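Local coordinates for folylpolyglutamate synthase protein FOLC (Mycobacterium tuberculosis, PDB 2VOS) that binds ADP and metal ions and probably uses ATP to add L-glutamate to dihydropteroate, giving dihydrofolate, and to lengthen the polyglutamate tail of tetrahydrofolate, at residues S66-G71 with N185-P190; G94-P99 with A171-G176. All coordinates share one frame; numbering follows the deposited sequence.

Contact 1: residues S66-G71 with N185-P190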
loop_
_atom_site.group_PDB
_atom_site.type_symbol
_atom_site.label_atom_id
_atom_site.label_comp_id
_atom_site.label_asym_id
_atom_site.label_seq_id
_atom_site.Cartn_x
_atom_site.Cartn_y
_atom_site.Cartn_z
ATOM N N SER A 66 6.701 11.815 -12.962
ATOM C CA SER A 66 6.187 10.851 -11.982
ATOM C C SER A 66 4.730 11.113 -11.684
ATOM O O SER A 66 4.237 12.245 -11.796
ATOM C CB SER A 66 6.902 10.996 -10.602
ATOM O OG SER A 66 8.293 10.609 -10.629
ATOM N N ILE A 67 4.055 10.077 -11.221
ATOM C CA ILE A 67 2.759 10.226 -10.613
ATOM C C ILE A 67 2.964 9.793 -9.156
ATOM O O ILE A 67 3.491 8.689 -8.890
ATOM C CB ILE A 67 1.743 9.250 -11.306
ATOM C CG1 ILE A 67 1.606 9.604 -12.802
ATOM C CG2 ILE A 67 0.380 9.216 -10.581
ATOM C CD1 ILE A 67 0.987 8.430 -13.619
ATOM N N HIS A 68 2.575 10.666 -8.239
ATOM C CA HIS A 68 3.047 10.677 -6.873
ATOM C C HIS A 68 1.841 10.447 -5.988
ATOM O O HIS A 68 0.832 11.139 -6.085
ATOM C CB HIS A 68 3.737 12.021 -6.574
ATOM C CG HIS A 68 4.629 11.996 -5.365
ATOM N ND1 HIS A 68 5.255 13.122 -4.873
ATOM C CD2 HIS A 68 5.025 10.969 -4.571
ATOM C CE1 HIS A 68 5.991 12.793 -3.823
ATOM N NE2 HIS A 68 5.876 11.488 -3.625
ATOM N N ILE A 69 1.909 9.450 -5.109
ATOM C CA ILE A 69 0.710 9.011 -4.429
ATOM C C ILE A 69 0.840 9.048 -2.896
ATOM O O ILE A 69 1.773 8.440 -2.326
ATOM C CB ILE A 69 0.342 7.531 -4.883
ATOM C CG1 ILE A 69 0.097 7.492 -6.420
ATOM C CG2 ILE A 69 -0.814 6.987 -4.103
ATOM C CD1 ILE A 69 0.363 6.071 -7.031
ATOM N N ALA A 70 -0.101 9.750 -2.239
ATOM C CA ALA A 70 -0.132 9.840 -0.750
ATOM C C ALA A 70 -1.518 9.495 -0.301
ATOM O O ALA A 70 -2.444 9.331 -1.134
ATOM C CB ALA A 70 0.277 11.243 -0.296
ATOM N N GLY A 71 -1.687 9.273 1.007
ATOM C CA GLY A 71 -3.011 9.006 1.544
ATOM C C GLY A 71 -2.860 7.997 2.650
ATOM O O GLY A 71 -1.731 7.613 2.965
ATOM N N ASN A 185 9.656 13.227 -1.715
ATOM C CA ASN A 185 9.083 14.525 -2.094
ATOM C C ASN A 185 10.141 15.470 -2.717
ATOM O O ASN A 185 10.227 16.623 -2.363
ATOM C CB ASN A 185 8.375 15.174 -0.908
ATOM C CG ASN A 185 7.408 16.271 -1.337
ATOM O OD1 ASN A 185 6.860 16.213 -2.439
ATOM N ND2 ASN A 185 7.187 17.258 -0.473
ATOM N N VAL A 186 10.918 14.971 -3.662
ATOM C CA VAL A 186 11.926 15.749 -4.337
ATOM C C VAL A 186 11.695 15.630 -5.846
ATOM O O VAL A 186 12.641 15.804 -6.626
ATOM C CB VAL A 186 13.374 15.185 -4.017
ATOM C CG1 VAL A 186 13.756 15.580 -2.637
ATOM C CG2 VAL A 186 13.417 13.635 -4.145
ATOM N N ILE A 187 10.455 15.309 -6.257
ATOM C CA ILE A 187 10.166 15.044 -7.658
ATOM C C ILE A 187 9.254 16.043 -8.405
ATOM O O ILE A 187 9.223 16.002 -9.687
ATOM C CB ILE A 187 9.603 13.652 -7.859
ATOM C CG1 ILE A 187 8.415 13.380 -6.918
ATOM C CG2 ILE A 187 10.711 12.669 -7.613
ATOM C CD1 ILE A 187 7.774 11.944 -7.146
ATOM N N ASN A 188 8.534 16.914 -7.654
ATOM C CA ASN A 188 7.720 17.946 -8.275
ATOM C C ASN A 188 6.754 17.266 -9.262
ATOM O O ASN A 188 6.650 17.680 -10.394
ATOM C CB ASN A 188 8.654 18.937 -8.994
ATOM C CG ASN A 188 7.957 20.212 -9.446
ATOM O OD1 ASN A 188 6.949 20.638 -8.875
ATOM N ND2 ASN A 188 8.513 20.847 -10.469
ATOM N N ALA A 189 6.030 16.236 -8.828
ATOM C CA ALA A 189 5.272 15.422 -9.750
ATOM C C ALA A 189 4.185 16.216 -10.481
ATOM O O ALA A 189 3.465 17.023 -9.855
ATOM C CB ALA A 189 4.680 14.253 -9.035
ATOM N N PRO A 190 4.038 15.964 -11.801
ATOM C CA PRO A 190 2.948 16.672 -12.530
ATOM C C PRO A 190 1.534 16.137 -12.139
ATOM O O PRO A 190 0.512 16.792 -12.417
ATOM C CB PRO A 190 3.254 16.383 -13.999
ATOM C CG PRO A 190 4.135 15.103 -13.979
ATOM C CD PRO A 190 4.902 15.146 -12.693
HETATM O O HOH W 1 8.046 14.341 -11.804
HETATM O O HOH W 2 5.441 15.773 -5.983
#

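Contact 2: residues G94-P99 with A171-G176. With CO (cobalt (II) ion), chain E.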
loop_
_atom_site.group_PDB
_atom_site.type_symbol
_atom_site.label_atom_id
_atom_site.label_comp_id
_atom_site.label_asym_id
_atom_site.label_seq_id
_atom_site.Cartn_x
_atom_site.Cartn_y
_atom_site.Cartn_z
ATOM N N GLY A 94 8.416 2.713 -14.073
ATOM C CA GLY A 94 9.130 2.292 -12.850
ATOM C C GLY A 94 8.140 2.576 -11.740
ATOM O O GLY A 94 7.373 3.544 -11.815
ATOM N N ARG A 95 8.144 1.749 -10.698
ATOM C CA ARG A 95 7.217 1.947 -9.627
ATOM C C ARG A 95 7.936 1.672 -8.286
ATOM O O ARG A 95 8.660 0.662 -8.127
ATOM C CB ARG A 95 6.001 0.988 -9.764
ATOM C CG ARG A 95 5.174 0.983 -8.472
ATOM C CD ARG A 95 3.837 0.227 -8.631
ATOM N NE ARG A 95 3.908 -1.008 -9.466
ATOM C CZ ARG A 95 4.308 -2.202 -9.007
ATOM N NH1 ARG A 95 4.765 -2.345 -7.736
ATOM N NH2 ARG A 95 4.253 -3.257 -9.811
ATOM N N THR A 96 7.754 2.584 -7.333
ATOM C CA THR A 96 8.322 2.346 -6.036
ATOM C C THR A 96 7.178 2.370 -5.048
ATOM O O THR A 96 6.332 3.279 -5.048
ATOM C CB THR A 96 9.536 3.253 -5.680
ATOM O OG1 THR A 96 10.001 2.923 -4.364
ATOM C CG2 THR A 96 9.238 4.750 -5.777
ATOM N N THR A 97 7.086 1.304 -4.269
ATOM C CA THR A 97 6.029 1.159 -3.289
ATOM C C THR A 97 6.622 0.748 -1.937
ATOM O O THR A 97 7.794 0.411 -1.849
ATOM C CB THR A 97 4.988 0.060 -3.671
ATOM O OG1 THR A 97 5.692 -1.146 -4.025
ATOM C CG2 THR A 97 4.076 0.507 -4.878
ATOM N N SER A 98 5.791 0.842 -0.889
ATOM C CA SER A 98 6.185 0.490 0.455
ATOM C C SER A 98 4.924 0.261 1.298
ATOM O O SER A 98 3.770 0.633 0.907
ATOM C CB SER A 98 7.108 1.537 1.075
ATOM O OG SER A 98 6.425 2.763 1.048
ATOM N N PRO A 99 5.107 -0.487 2.406
ATOM C CA PRO A 99 6.342 -1.222 2.696
ATOM C C PRO A 99 6.420 -2.467 1.758
ATOM O O PRO A 99 5.492 -2.701 1.008
ATOM C CB PRO A 99 6.173 -1.680 4.169
ATOM C CG PRO A 99 4.790 -1.271 4.593
ATOM C CD PRO A 99 4.039 -0.690 3.397
ATOM N N ALA A 171 7.441 7.284 -13.893
ATOM C CA ALA A 171 7.607 6.617 -12.594
ATOM C C ALA A 171 6.328 6.765 -11.770
ATOM O O ALA A 171 5.666 7.836 -11.799
ATOM C CB ALA A 171 8.777 7.194 -11.824
ATOM N N VAL A 172 6.009 5.732 -10.996
ATOM C CA VAL A 172 4.854 5.786 -10.143
ATOM C C VAL A 172 5.386 5.683 -8.716
ATOM O O VAL A 172 6.058 4.685 -8.355
ATOM C CB VAL A 172 3.918 4.547 -10.377
ATOM C CG1 VAL A 172 2.681 4.699 -9.472
ATOM C CG2 VAL A 172 3.508 4.475 -11.855
ATOM N N VAL A 173 5.140 6.704 -7.909
ATOM C CA VAL A 173 5.947 6.846 -6.697
ATOM C C VAL A 173 5.041 6.937 -5.490
ATOM O O VAL A 173 4.263 7.909 -5.348
ATOM C CB VAL A 173 6.783 8.129 -6.769
ATOM C CG1 VAL A 173 7.591 8.304 -5.394
ATOM C CG2 VAL A 173 7.734 8.070 -8.013
ATOM N N GLU A 174 5.115 5.958 -4.598
ATOM C CA GLU A 174 4.288 5.993 -3.413
ATOM C C GLU A 174 5.066 6.668 -2.262
ATOM O O GLU A 174 6.217 6.346 -2.022
ATOM C CB GLU A 174 3.926 4.568 -2.979
ATOM C CG GLU A 174 3.250 4.464 -1.659
ATOM C CD GLU A 174 2.866 3.021 -1.284
ATOM O OE1 GLU A 174 3.181 2.048 -1.998
ATOM O OE2 GLU A 174 2.211 2.873 -0.244
ATOM N N VAL A 175 4.414 7.567 -1.537
ATOM C CA VAL A 175 4.974 8.142 -0.303
ATOM C C VAL A 175 5.282 7.048 0.734
ATOM O O VAL A 175 4.515 6.086 0.893
ATOM C CB VAL A 175 3.947 9.230 0.244
ATOM C CG1 VAL A 175 4.253 9.672 1.624
ATOM C CG2 VAL A 175 4.022 10.462 -0.665
ATOM N N GLY A 176 6.432 7.159 1.411
ATOM C CA GLY A 176 6.749 6.297 2.550
ATOM C C GLY A 176 5.810 6.631 3.695
ATOM O O GLY A 176 5.098 5.762 4.205
HETATM CO CO CO E . 1.612 1.070 0.786
HETATM O O HOH W 3 4.087 3.723 2.553
HETATM O O HOH W 4 7.738 4.019 -1.623
HETATM O O HOH W 5 1.846 2.025 2.709
HETATM O O HOH W 6 1.076 -0.748 1.698
#

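Contact 1: residues S66-G71 with N185-P190
Ser66 meets the bend formed by Ile187, Ala189 and Pro190, and the contact illustrates how a loop can be fitted against a beta strand by methyl groups and bridging waters, without direct bonds between the two. Ser66 CB lies 3.7 Å from Ile187 CD1. The serine carbonyl oxygen, by contrast, faces carbon: Pro190 CD is 3.1 Å from Ser66 O and Ala189 CB also closes on it, and this buried oxygen has no hydrogen-bonding partner. Water 1 donates to Ile187 O (2.9 Å from the water) but accepts only weakly from Ser66 N.

Two residues on, His68 takes the central place. The CD1 methyl of Ile187 sits squarely over one face of the imidazole as a CH-pi contact, 3.6 Å from the ring centroid and 13° off its normal. Ile187 delivers it there by placing CG1 between its own N and carbonyl carbon (chi1 51°). Ala189 CB packs against His68 CB at 3.5 Å, oblique to the ring. At the ring edge, water 2 lies in the plane, 2.9 Å from His68 ND1, and also accepts from Ala189 N; Asn185 OD1 stands near His68 CE1, the amide plane 42° from the ring, while Asn185 ND2 is hydrogen-bonded to Arg180 O. With His68 NE2 hydrogen-bonded to Thr184 OG1, both imidazole nitrogens are engaged, which should fix the rotation of the ring.

Strand 66-70, an inner parallel strand of the P-loop NTPase-like sheet of this Mur-type ligase, leads into the ADP-binding loop and is hydrogen-bonded through Ile67 to strand 170-174 and through His68 to strand 191-194. Ile67 points away from the loop, and both it and Ile69 pack on helix 75-88; the loop covers the other face of the sheet and continues into strand 191-194.

Contact 2: residues G94-P99 with A171-G176
Glu174 and Ser98 share a cobalt ion: Glu174 OE2 binds it at 2.2 Å, and Ser98 supplies its backbone O, also 2.2 Å from the metal. Waters 5 and 6 are further ligands, and Thr76 OG1 is the third protein ligand. The other carboxylate oxygen turns back to the neighbouring backbone, where Ser98 N donates to Glu174 OE1 over 3.1 Å, arriving from above the carboxylate plane, 71° out of it. One side chain thus grips both the metal and the amide of the residue whose carbonyl coordinates it. Glu174 can do so because it is extended, CG lying anti to the backbone N (chi1 171°). Thr97 CB also touches Glu174 OE1, at 3.2 Å. Water 4 links Ser98 OG to Glu174 O; water 3 lies between Ser98 OG and Gly176 O, where it cannot serve every acceptor in reach.

Behind the metal, strands 93-96 and 170-174 run parallel, 4° apart over the segments, and the site lies at their C-terminal ends. This is the usual place for nucleotide and metal sites in P-loop NTPase-like folds, to which the Mur ligase middle domain belongs. Three backbone bonds stitch the strands: Val172 N to Gly94 O (2.7 Å), Thr96 N to Val172 O (2.9 Å, nearly straight at the carbonyl) and Glu174 N to Thr96 O (3.0 Å).

On one face Thr96 and Val173 lie side by side, with Thr96 CG2 3.9 Å from Val173 CG1, and Thr96 also packs on helix 151-165, its hydroxyl bonded to Arg107 O. On the other, the CB atoms of Arg95 and Val172 are neighbours on the face covered by helix 75-88; the guanidinium of Arg95 reaches a salt bridge with Asp83 there.

In the fold
The two contacts meet along strand 170-174, which lies between strands 66-70 and 93-96 in the same sheet; their centres are 9 Å apart. Probable backbone hydrogen bonds join them, Ile67 N to Ala171 O and Ile67 O to Val173 N, each 2.8 Å long. Contact 2 reaches the active site directly: the side chain of Glu174 comes within about 3 Å of ADP. Contact 1 lies further back, the side chain of His68 being about 12 Å from both the nucleotide and the cobalt ion. Strand 66-70 nonetheless leads into the ADP-binding residues Asn73 to Ser77, including the cobalt ligand Thr76, and Gly71 O is hydrogen-bonded to Lys75 NZ.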